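Local coordinates for protein PATF (Prochloron didemni, PDB 4BG2) that probably belongs to the prenyltransferases of cyanobactin biosynthesis and takes part in making patellamides, at residues Arg114-Thr120 / Leu136-Pro142; Asp172-Gly177 / Val188-Cys193; Phe257-Gly263 / Arg292-Phe298. One frame throughout, in Å; residues are numbered along the deposited sequence. Where two conformers were deposited one is given.

How the contacts relate
All three contacts belong to one closed antiparallel barrel, with helices packed against its outside. Contacts 1 and 2 are successive hairpins whose centres lie about 10 Å apart. They share a seam, because strand 133-140 of contact 1 runs beside strand 173-181 of contact 2: Ile138 N lies 2.7 Å from Ile176 O, a probable hydrogen bond. Contact 3 stands apart, its centre about 29 Å from that of contact 1, across the chain's centre, and about 24 Å from that of contact 2. It fixes a helix start against strand 295-303, which closes the barrel by pairing with strand 48-57. By analogy with prenyltransferase barrels, any substrate site would probably lie inside; no ligand marks it here.

Contact 1 of 3, residues Arg114-Thr120 / Leu136-Pro142; sequences RKIINNT and LYIHIKP
Ile117 N and His139 N make the bonds at the middle of the backbone ladder: the first reaches His139 O (2.8 Å) and the second Asn118 O, so that Ile117 and Asn118 together face the single residue His139. Lys115 O takes Lys141 N in a nearly straight bond (177°), and Thr120 N binds Tyr137 O.

Side-chain polar bonds close both ends. Thr120 OG1 sits between its own backbone N and carbonyl carbon (chi1 61°), which brings it to Tyr137 N at 2.9 Å; the same hydroxyl is hydrogen-bonded to Glu67. At the other end the extended chain of Lys141 carries NZ to Arg114 O (2.9 Å). With an alanine here, Arg114 O would probably lose its ammonium partner and Ile117 CG1 the methylene against which it lies.

A non-bonded polar contact lies between these ends. Asn118 OD1 is in the plane of the His139 ring, 3.3 Å from CD2 at its edge, with the amide nearly perpendicular to the ring; buried, it has no hydrogen-bond partner in the model.

Among apolar contacts, the branched methyls Ile116 CG2 and Ile138 CG2 meet at 3.6 Å, and Asn119 CB touches Ile138 CD1. Branched aliphatic side chains suit this face, which helices 79-91 and 101-110 cover. The whole is an antiparallel hairpin with a classic beta bulge, in a closed barrel consistent with the prenyltransferase-like family.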
loop_
_atom_site.group_PDB
_atom_site.type_symbol
_atom_site.label_atom_id
_atom_site.label_comp_id
_atom_site.label_asym_id
_atom_site.label_seq_id
_atom_site.Cartn_x
_atom_site.Cartn_y
_atom_site.Cartn_z
ATOM N N ARG A 114 -11.147 -7.030 17.364
ATOM C CA ARG A 114 -12.298 -6.333 16.776
ATOM C C ARG A 114 -11.914 -4.916 16.336
ATOM O O ARG A 114 -12.780 -4.098 16.047
ATOM C CB ARG A 114 -13.442 -6.234 17.788
ATOM C CG ARG A 114 -13.905 -7.568 18.354
ATOM C CD ARG A 114 -15.018 -7.393 19.388
ATOM N NE ARG A 114 -15.220 -8.578 20.224
ATOM C CZ ARG A 114 -16.329 -8.835 20.928
ATOM N NH1 ARG A 114 -17.361 -7.994 20.927
ATOM N NH2 ARG A 114 -16.404 -9.949 21.648
ATOM N N LYS A 115 -10.616 -4.638 16.253
ATOM C CA LYS A 115 -10.117 -3.308 15.883
ATOM C C LYS A 115 -9.461 -3.244 14.514
ATOM O O LYS A 115 -8.855 -2.230 14.160
ATOM C CB LYS A 115 -9.153 -2.847 16.958
ATOM C CG LYS A 115 -9.829 -2.779 18.324
ATOM C CD LYS A 115 -8.814 -2.638 19.434
ATOM C CE LYS A 115 -9.490 -2.449 20.763
ATOM N NZ LYS A 115 -8.480 -1.913 21.704
ATOM N N ILE A 116 -9.623 -4.314 13.739
ATOM C CA ILE A 116 -9.035 -4.445 12.419
ATOM C C ILE A 116 -10.167 -4.509 11.391
ATOM O O ILE A 116 -11.123 -5.279 11.549
ATOM C CB ILE A 116 -8.127 -5.703 12.328
ATOM C CG1 ILE A 116 -6.965 -5.570 13.303
ATOM C CG2 ILE A 116 -7.573 -5.880 10.924
ATOM C CD1 ILE A 116 -6.109 -6.810 13.465
ATOM N N ILE A 117 -10.057 -3.688 10.347
ATOM C CA ILE A 117 -11.032 -3.664 9.265
ATOM C C ILE A 117 -10.811 -4.851 8.346
ATOM O O ILE A 117 -11.726 -5.617 8.074
ATOM C CB ILE A 117 -10.943 -2.362 8.421
ATOM C CG1 ILE A 117 -11.270 -1.141 9.281
ATOM C CG2 ILE A 117 -11.908 -2.425 7.251
ATOM C CD1 ILE A 117 -10.969 0.189 8.611
ATOM N N ASN A 118 -9.588 -4.997 7.873
ATOM C CA ASN A 118 -9.248 -6.052 6.930
ATOM C C ASN A 118 -7.761 -6.113 6.757
ATOM O O ASN A 118 -7.019 -5.298 7.317
ATOM C CB ASN A 118 -9.919 -5.823 5.569
ATOM C CG ASN A 118 -9.402 -4.581 4.830
ATOM O OD1 ASN A 118 -8.223 -4.239 4.867
ATOM N ND2 ASN A 118 -10.284 -3.951 4.094
ATOM N N ASN A 119 -7.338 -7.079 5.969
ATOM C CA ASN A 119 -6.034 -7.033 5.324
ATOM C C ASN A 119 -6.235 -7.004 3.810
ATOM O O ASN A 119 -7.274 -7.405 3.323
ATOM C CB ASN A 119 -5.163 -8.196 5.747
ATOM C CG ASN A 119 -5.709 -9.535 5.284
ATOM O OD1 ASN A 119 -6.534 -10.160 5.966
ATOM N ND2 ASN A 119 -5.263 -9.972 4.121
ATOM N N THR A 120 -5.249 -6.486 3.093
ATOM C CA THR A 120 -5.249 -6.500 1.651
ATOM C C THR A 120 -4.520 -7.755 1.172
ATOM O O THR A 120 -3.921 -8.489 1.960
ATOM C CB THR A 120 -4.447 -5.306 1.070
ATOM O OG1 THR A 120 -3.106 -5.407 1.504
ATOM C CG2 THR A 120 -4.978 -3.980 1.540
ATOM N N LEU A 136 1.261 -7.133 1.974
ATOM C CA LEU A 136 0.046 -7.308 2.750
ATOM C C LEU A 136 -0.085 -6.143 3.716
ATOM O O LEU A 136 0.800 -5.904 4.526
ATOM C CB LEU A 136 0.104 -8.610 3.538
ATOM C CG LEU A 136 0.384 -9.883 2.718
ATOM C CD1 LEU A 136 0.760 -11.052 3.608
ATOM C CD2 LEU A 136 -0.798 -10.290 1.864
ATOM N N TYR A 137 -1.218 -5.444 3.658
ATOM C CA TYR A 137 -1.456 -4.355 4.566
ATOM C C TYR A 137 -2.588 -4.735 5.501
ATOM O O TYR A 137 -3.592 -5.272 5.057
ATOM C CB TYR A 137 -1.836 -3.085 3.785
ATOM C CG TYR A 137 -0.686 -2.447 3.053
ATOM C CD1 TYR A 137 0.304 -1.771 3.758
ATOM C CD2 TYR A 137 -0.597 -2.484 1.658
ATOM C CE1 TYR A 137 1.357 -1.153 3.106
ATOM C CE2 TYR A 137 0.467 -1.870 1.002
ATOM C CZ TYR A 137 1.435 -1.208 1.742
ATOM O OH TYR A 137 2.490 -0.592 1.129
ATOM N N ILE A 138 -2.427 -4.404 6.778
ATOM C CA ILE A 138 -3.495 -4.493 7.742
ATOM C C ILE A 138 -4.060 -3.081 7.924
ATOM O O ILE A 138 -3.335 -2.161 8.297
ATOM C CB ILE A 138 -2.973 -4.981 9.113
ATOM C CG1 ILE A 138 -2.133 -6.244 8.973
ATOM C CG2 ILE A 138 -4.110 -5.161 10.119
ATOM C CD1 ILE A 138 -2.887 -7.454 8.546
ATOM N N HIS A 139 -5.357 -2.918 7.703
ATOM C CA HIS A 139 -6.028 -1.642 7.931
ATOM C C HIS A 139 -6.773 -1.651 9.257
ATOM O O HIS A 139 -7.654 -2.467 9.470
ATOM C CB HIS A 139 -6.984 -1.337 6.799
ATOM C CG HIS A 139 -6.287 -1.043 5.522
ATOM N ND1 HIS A 139 -5.603 0.131 5.309
ATOM C CD2 HIS A 139 -6.153 -1.767 4.387
ATOM C CE1 HIS A 139 -5.086 0.123 4.093
ATOM N NE2 HIS A 139 -5.391 -1.026 3.519
ATOM N N ILE A 140 -6.390 -0.724 10.128
ATOM C CA ILE A 140 -6.861 -0.667 11.494
ATOM C C ILE A 140 -8.016 0.316 11.564
ATOM O O ILE A 140 -8.034 1.283 10.811
ATOM C CB ILE A 140 -5.706 -0.210 12.411
ATOM C CG1 ILE A 140 -4.540 -1.199 12.312
ATOM C CG2 ILE A 140 -6.154 -0.078 13.851
ATOM C CD1 ILE A 140 -3.222 -0.630 12.787
ATOM N N LYS A 141 -8.981 0.064 12.455
ATOM C CA LYS A 141 -10.124 0.963 12.619
ATOM C C LYS A 141 -9.615 2.269 13.202
ATOM O O LYS A 141 -8.927 2.251 14.219
ATOM C CB LYS A 141 -11.192 0.341 13.520
ATOM C CG LYS A 141 -11.886 -0.853 12.892
ATOM C CD LYS A 141 -13.063 -1.327 13.724
ATOM C CE LYS A 141 -13.711 -2.546 13.101
ATOM N NZ LYS A 141 -14.652 -3.209 14.049
ATOM N N PRO A 142 -9.919 3.404 12.549
ATOM C CA PRO A 142 -9.406 4.703 13.020
ATOM C C PRO A 142 -9.833 5.128 14.409
ATOM O O PRO A 142 -9.070 5.825 15.074
ATOM C CB PRO A 142 -9.961 5.685 11.994
ATOM C CG PRO A 142 -10.034 4.883 10.752
ATOM C CD PRO A 142 -10.504 3.529 11.210
#

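Contact 2 of 3, residues Asp172-Gly177 / Val188-Cys193; sequences DTMVIG and VDLGPC
Met174 N and Val175 N both approach the flat carbonyl of Gly191 from one face of its plane, Met174 N at 3.0 Å and well above the plane, Val175 N farther off and less tilted. The peptide of Asp189 is met differently: Gly177 N lies in the carbonyl plane, on a lone pair of Asp189 O. Both belong to an antiparallel hairpin of the barrel, with a beta bulge where two residues share Gly191.

A glycine suits the bulge, for a CB at Gly191 would run into Val175 O; the bond from Gly191 N to that oxygen is weak (122°). At Gly177 the absence of a side chain spares Asp189 CB a tight approach, while Asp189 N gives Gly177 O a straight bond of 2.8 Å. The carboxylate of Asp189 forms salt bridges with Arg187 and Arg238, which probably balance its charge.

On the face opposite Val175 and Asp189, Ile176 and Leu190 pack against helix 147-157, which suits apolar side chains, and Ile176 CG2 touches Val188 CG1 at 4.2 Å. Past the bulge Cys193 N binds Asp172 O, at 3.2 Å. Extended about CB-CG (chi2 176°), the selenomethionine Met174 sets SE 4.1 Å from Cys193 CB.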
loop_
_atom_site.group_PDB
_atom_site.type_symbol
_atom_site.label_atom_id
_atom_site.label_comp_id
_atom_site.label_asym_id
_atom_site.label_seq_id
_atom_site.Cartn_x
_atom_site.Cartn_y
_atom_site.Cartn_z
ATOM N N ASP A 172 -0.729 6.596 16.579
ATOM C CA ASP A 172 -1.352 6.985 15.297
ATOM C C ASP A 172 -1.230 5.970 14.145
ATOM O O ASP A 172 -1.700 6.239 13.031
ATOM C CB ASP A 172 -0.805 8.343 14.854
ATOM C CG ASP A 172 -1.281 9.497 15.759
ATOM O OD1 ASP A 172 -2.187 9.293 16.618
ATOM O OD2 ASP A 172 -0.749 10.615 15.603
ATOM N N THR A 173 -0.622 4.809 14.406
ATOM C CA THR A 173 -0.489 3.762 13.377
ATOM C C THR A 173 -1.878 3.330 12.965
ATOM O O THR A 173 -2.671 2.868 13.775
ATOM C CB THR A 173 0.372 2.572 13.863
ATOM O OG1 THR A 173 1.725 2.999 13.946
ATOM C CG2 THR A 173 0.319 1.383 12.907
HETATM N N MSE A 174 -2.178 3.515 11.688
HETATM C CA MSE A 174 -3.469 3.122 11.135
HETATM C C MSE A 174 -3.334 2.026 10.091
HETATM O O MSE A 174 -4.305 1.395 9.748
HETATM C CB MSE A 174 -4.105 4.349 10.495
HETATM C CG MSE A 174 -5.600 4.445 10.745
HETATM SE SE MSE A 174 -6.179 6.170 9.928
HETATM C CE MSE A 174 -6.152 5.528 8.062
ATOM N N VAL A 175 -2.134 1.826 9.573
ATOM C CA VAL A 175 -1.863 0.757 8.627
ATOM C C VAL A 175 -0.556 0.076 9.047
ATOM O O VAL A 175 0.407 0.734 9.434
ATOM C CB VAL A 175 -1.679 1.275 7.167
ATOM C CG1 VAL A 175 -1.716 0.118 6.191
ATOM C CG2 VAL A 175 -2.722 2.297 6.773
ATOM N N ILE A 176 -0.515 -1.241 8.913
ATOM C CA ILE A 176 0.712 -2.009 9.080
ATOM C C ILE A 176 0.973 -2.815 7.809
ATOM O O ILE A 176 0.107 -3.546 7.336
ATOM C CB ILE A 176 0.621 -2.947 10.292
ATOM C CG1 ILE A 176 0.376 -2.134 11.563
ATOM C CG2 ILE A 176 1.894 -3.776 10.412
ATOM C CD1 ILE A 176 -0.156 -2.965 12.718
ATOM N N GLY A 177 2.167 -2.640 7.242
ATOM C CA GLY A 177 2.594 -3.317 6.023
ATOM C C GLY A 177 3.547 -4.464 6.321
ATOM O O GLY A 177 4.402 -4.357 7.194
ATOM N N VAL A 188 8.530 -5.078 7.869
ATOM C CA VAL A 188 7.346 -4.609 8.531
ATOM C C VAL A 188 7.396 -3.064 8.463
ATOM O O VAL A 188 8.376 -2.457 8.867
ATOM C CB VAL A 188 7.294 -5.085 10.006
ATOM C CG1 VAL A 188 6.041 -4.608 10.699
ATOM C CG2 VAL A 188 7.373 -6.602 10.092
ATOM N N ASP A 189 6.321 -2.470 7.945
ATOM C CA ASP A 189 6.153 -1.037 7.855
ATOM C C ASP A 189 5.086 -0.600 8.869
ATOM O O ASP A 189 3.984 -1.116 8.854
ATOM C CB ASP A 189 5.690 -0.654 6.437
ATOM C CG ASP A 189 6.846 -0.477 5.454
ATOM O OD1 ASP A 189 8.021 -0.360 5.887
ATOM O OD2 ASP A 189 6.585 -0.462 4.235
ATOM N N LEU A 190 5.419 0.353 9.740
ATOM C CA LEU A 190 4.437 0.993 10.624
ATOM C C LEU A 190 3.983 2.316 10.053
ATOM O O LEU A 190 4.808 3.164 9.706
ATOM C CB LEU A 190 4.992 1.199 12.029
ATOM C CG LEU A 190 4.761 -0.042 12.893
ATOM C CD1 LEU A 190 5.967 -0.952 12.769
ATOM C CD2 LEU A 190 4.460 0.298 14.346
ATOM N N GLY A 191 2.666 2.471 9.938
ATOM C CA GLY A 191 2.078 3.512 9.100
ATOM C C GLY A 191 1.171 4.442 9.869
ATOM O O GLY A 191 -0.041 4.335 9.768
ATOM N N PRO A 192 1.755 5.333 10.673
ATOM C CA PRO A 192 0.945 6.384 11.239
ATOM C C PRO A 192 0.363 7.294 10.152
ATOM O O PRO A 192 1.024 7.571 9.144
ATOM C CB PRO A 192 1.931 7.152 12.128
ATOM C CG PRO A 192 3.244 6.894 11.524
ATOM C CD PRO A 192 3.155 5.451 11.085
ATOM N N CYS A 193 -0.874 7.722 10.361
ATOM C CA CYS A 193 -1.579 8.592 9.428
ATOM C C CYS A 193 -2.216 9.779 10.143
ATOM O O CYS A 193 -2.514 9.697 11.335
ATOM C CB CYS A 193 -2.677 7.821 8.726
ATOM S SG CYS A 193 -2.052 6.514 7.674
#

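Contact 3 of 3, residues Phe257-Gly263 / Arg292-Phe298; sequences FTFNSLG and RLENFCF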
loop_
_atom_site.group_PDB
_atom_site.type_symbol
_atom_site.label_atom_id
_atom_site.label_comp_id
_atom_site.label_asym_id
_atom_site.label_seq_id
_atom_site.Cartn_x
_atom_site.Cartn_y
_atom_site.Cartn_z
ATOM N N PHE A 257 3.405 18.823 -6.603
ATOM C CA PHE A 257 4.526 18.011 -7.018
ATOM C C PHE A 257 4.922 18.351 -8.449
ATOM O O PHE A 257 4.059 18.636 -9.282
ATOM C CB PHE A 257 4.128 16.522 -6.966
ATOM C CG PHE A 257 3.619 16.071 -5.625
ATOM C CD1 PHE A 257 4.508 15.751 -4.610
ATOM C CD2 PHE A 257 2.259 15.972 -5.370
ATOM C CE1 PHE A 257 4.042 15.332 -3.375
ATOM C CE2 PHE A 257 1.792 15.561 -4.129
ATOM C CZ PHE A 257 2.688 15.242 -3.134
ATOM N N THR A 258 6.223 18.271 -8.730
ATOM C CA THR A 258 6.765 18.325 -10.088
ATOM C C THR A 258 7.468 17.011 -10.362
ATOM O O THR A 258 8.295 16.564 -9.564
ATOM C CB THR A 258 7.777 19.485 -10.227
ATOM O OG1 THR A 258 7.150 20.698 -9.811
ATOM C CG2 THR A 258 8.274 19.633 -11.657
ATOM N N PHE A 259 7.135 16.378 -11.481
ATOM C CA PHE A 259 7.602 15.034 -11.766
ATOM C C PHE A 259 8.668 15.038 -12.843
ATOM O O PHE A 259 8.705 15.942 -13.693
ATOM C CB PHE A 259 6.449 14.156 -12.264
ATOM C CG PHE A 259 5.273 14.068 -11.319
ATOM C CD1 PHE A 259 5.347 13.312 -10.163
ATOM C CD2 PHE A 259 4.072 14.714 -11.614
ATOM C CE1 PHE A 259 4.257 13.215 -9.306
ATOM C CE2 PHE A 259 2.978 14.614 -10.762
ATOM C CZ PHE A 259 3.072 13.863 -9.608
ATOM N N ASN A 260 9.517 14.009 -12.825
ATOM C CA ASN A 260 10.318 13.688 -13.988
ATOM C C ASN A 260 9.374 13.216 -15.104
ATOM O O ASN A 260 8.163 13.207 -14.928
ATOM C CB ASN A 260 11.414 12.671 -13.648
ATOM C CG ASN A 260 10.864 11.292 -13.302
ATOM O OD1 ASN A 260 9.659 11.058 -13.348
ATOM N ND2 ASN A 260 11.766 10.360 -13.016
ATOM N N SER A 261 9.916 12.860 -16.253
ATOM C CA SER A 261 9.087 12.532 -17.408
ATOM C C SER A 261 8.154 11.332 -17.168
ATOM O O SER A 261 6.974 11.350 -17.545
ATOM C CB SER A 261 9.992 12.250 -18.592
ATOM O OG SER A 261 9.259 11.651 -19.633
ATOM N N LEU A 262 8.684 10.296 -16.541
ATOM C CA LEU A 262 7.870 9.129 -16.205
ATOM C C LEU A 262 6.685 9.454 -15.292
ATOM O O LEU A 262 5.619 8.862 -15.434
ATOM C CB LEU A 262 8.738 8.039 -15.591
ATOM C CG LEU A 262 9.563 7.192 -16.561
ATOM C CD1 LEU A 262 10.392 6.183 -15.789
ATOM C CD2 LEU A 262 8.661 6.504 -17.580
ATOM N N GLY A 263 6.865 10.389 -14.357
ATOM C CA GLY A 263 5.777 10.808 -13.469
ATOM C C GLY A 263 4.678 11.536 -14.238
ATOM O O GLY A 263 3.491 11.381 -13.945
ATOM N N ARG A 292 12.686 18.268 -8.945
ATOM C CA ARG A 292 11.847 17.360 -9.685
ATOM C C ARG A 292 11.904 15.990 -9.018
ATOM O O ARG A 292 12.979 15.561 -8.571
ATOM C CB ARG A 292 12.408 17.323 -11.101
ATOM C CG ARG A 292 11.512 16.739 -12.167
ATOM C CD ARG A 292 12.192 16.891 -13.523
ATOM N NE ARG A 292 12.102 18.281 -13.977
ATOM C CZ ARG A 292 11.018 18.846 -14.515
ATOM N NH1 ARG A 292 9.897 18.151 -14.693
ATOM N NH2 ARG A 292 11.051 20.127 -14.875
ATOM N N LEU A 293 10.752 15.319 -8.929
ATOM C CA LEU A 293 10.704 13.992 -8.347
ATOM C C LEU A 293 11.248 12.981 -9.343
ATOM O O LEU A 293 10.723 12.850 -10.440
ATOM C CB LEU A 293 9.275 13.610 -7.948
ATOM C CG LEU A 293 8.644 14.399 -6.804
ATOM C CD1 LEU A 293 7.345 13.723 -6.390
ATOM C CD2 LEU A 293 9.594 14.546 -5.624
ATOM N N GLU A 294 12.315 12.291 -8.941
ATOM C CA GLU A 294 12.946 11.247 -9.743
ATOM C C GLU A 294 12.715 9.854 -9.137
ATOM O O GLU A 294 12.680 8.852 -9.861
ATOM C CB GLU A 294 14.451 11.524 -9.850
ATOM C CG GLU A 294 14.802 12.754 -10.697
ATOM C CD GLU A 294 14.895 12.493 -12.216
ATOM O OE1 GLU A 294 14.664 11.349 -12.718
ATOM O OE2 GLU A 294 15.188 13.464 -12.942
ATOM N N ASN A 295 12.592 9.807 -7.810
ATOM C CA ASN A 295 12.472 8.581 -7.071
ATOM C C ASN A 295 11.239 8.646 -6.181
ATOM O O ASN A 295 11.217 9.383 -5.193
ATOM C CB ASN A 295 13.723 8.353 -6.240
ATOM C CG ASN A 295 14.966 8.239 -7.096
ATOM O OD1 ASN A 295 15.125 7.275 -7.833
ATOM N ND2 ASN A 295 15.851 9.234 -7.012
ATOM N N PHE A 296 10.217 7.888 -6.554
ATOM C CA PHE A 296 8.915 7.976 -5.903
ATOM C C PHE A 296 8.028 6.849 -6.372
ATOM O O PHE A 296 8.333 6.170 -7.341
ATOM C CB PHE A 296 8.211 9.323 -6.201
ATOM C CG PHE A 296 7.917 9.542 -7.652
ATOM C CD1 PHE A 296 8.910 10.017 -8.506
ATOM C CD2 PHE A 296 6.663 9.263 -8.170
ATOM C CE1 PHE A 296 8.649 10.200 -9.851
ATOM C CE2 PHE A 296 6.405 9.424 -9.522
ATOM C CZ PHE A 296 7.395 9.919 -10.356
ATOM N N CYS A 297 6.918 6.679 -5.671
ATOM C CA CYS A 297 5.864 5.763 -6.075
ATOM C C CYS A 297 4.578 6.514 -6.285
ATOM O O CYS A 297 4.241 7.380 -5.499
ATOM C CB CYS A 297 5.634 4.727 -4.987
ATOM S SG CYS A 297 6.863 3.449 -4.996
ATOM N N PHE A 298 3.862 6.180 -7.345
ATOM C CA PHE A 298 2.604 6.822 -7.696
ATOM C C PHE A 298 1.481 5.756 -7.649
ATOM O O PHE A 298 1.490 4.803 -8.408
ATOM C CB PHE A 298 2.781 7.389 -9.093
ATOM C CG PHE A 298 1.747 8.411 -9.499
ATOM C CD1 PHE A 298 0.395 8.173 -9.341
ATOM C CD2 PHE A 298 2.148 9.589 -10.111
ATOM C CE1 PHE A 298 -0.555 9.117 -9.744
ATOM C CE2 PHE A 298 1.212 10.527 -10.535
ATOM C CZ PHE A 298 -0.144 10.298 -10.340
#
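Phe259 touches both Phe296 and Phe298, crossing each side chain at about a right angle while the ring planes are turned only 41° and 35° from its own. Both pairs are oblique, with centroids 5.7 Å apart; Phe259 CD1 approaches Phe296 CZ, and CZ at the far end of its ring comes to Phe298 CE2. Gly263 O sits over one face of the Phe259 ring, near its rim. Large flat side chains suit this buried junction, which Ile281 of strand 276-284 also lines.

This aromatic cluster ties the start of helix 261-272 to strand 295-303 of the barrel. Asn260 is the N-cap: its OD1 accepts from Gly263 N at 3.0 Å and lies at the edge of the Phe296 ring, in its plane. The other arm of the amide, ND2, meets Glu294 OE1 at 3.1 Å from above the carboxylate, the two planes nearly perpendicular. Gly263 CA rests 3.6 Å from Phe296 CZ, leaving no room for a CB.

Arg292, bent at chi3 (-75°), swings NH1 back to Phe259 O at 2.7 Å, in the guanidinium plane, with Thr258 CG2 over one face of the guanidinium, toward its rim. Beside it a single backbone bridge joins Leu293 N to Thr258 O and Asn260 N to Leu293 O.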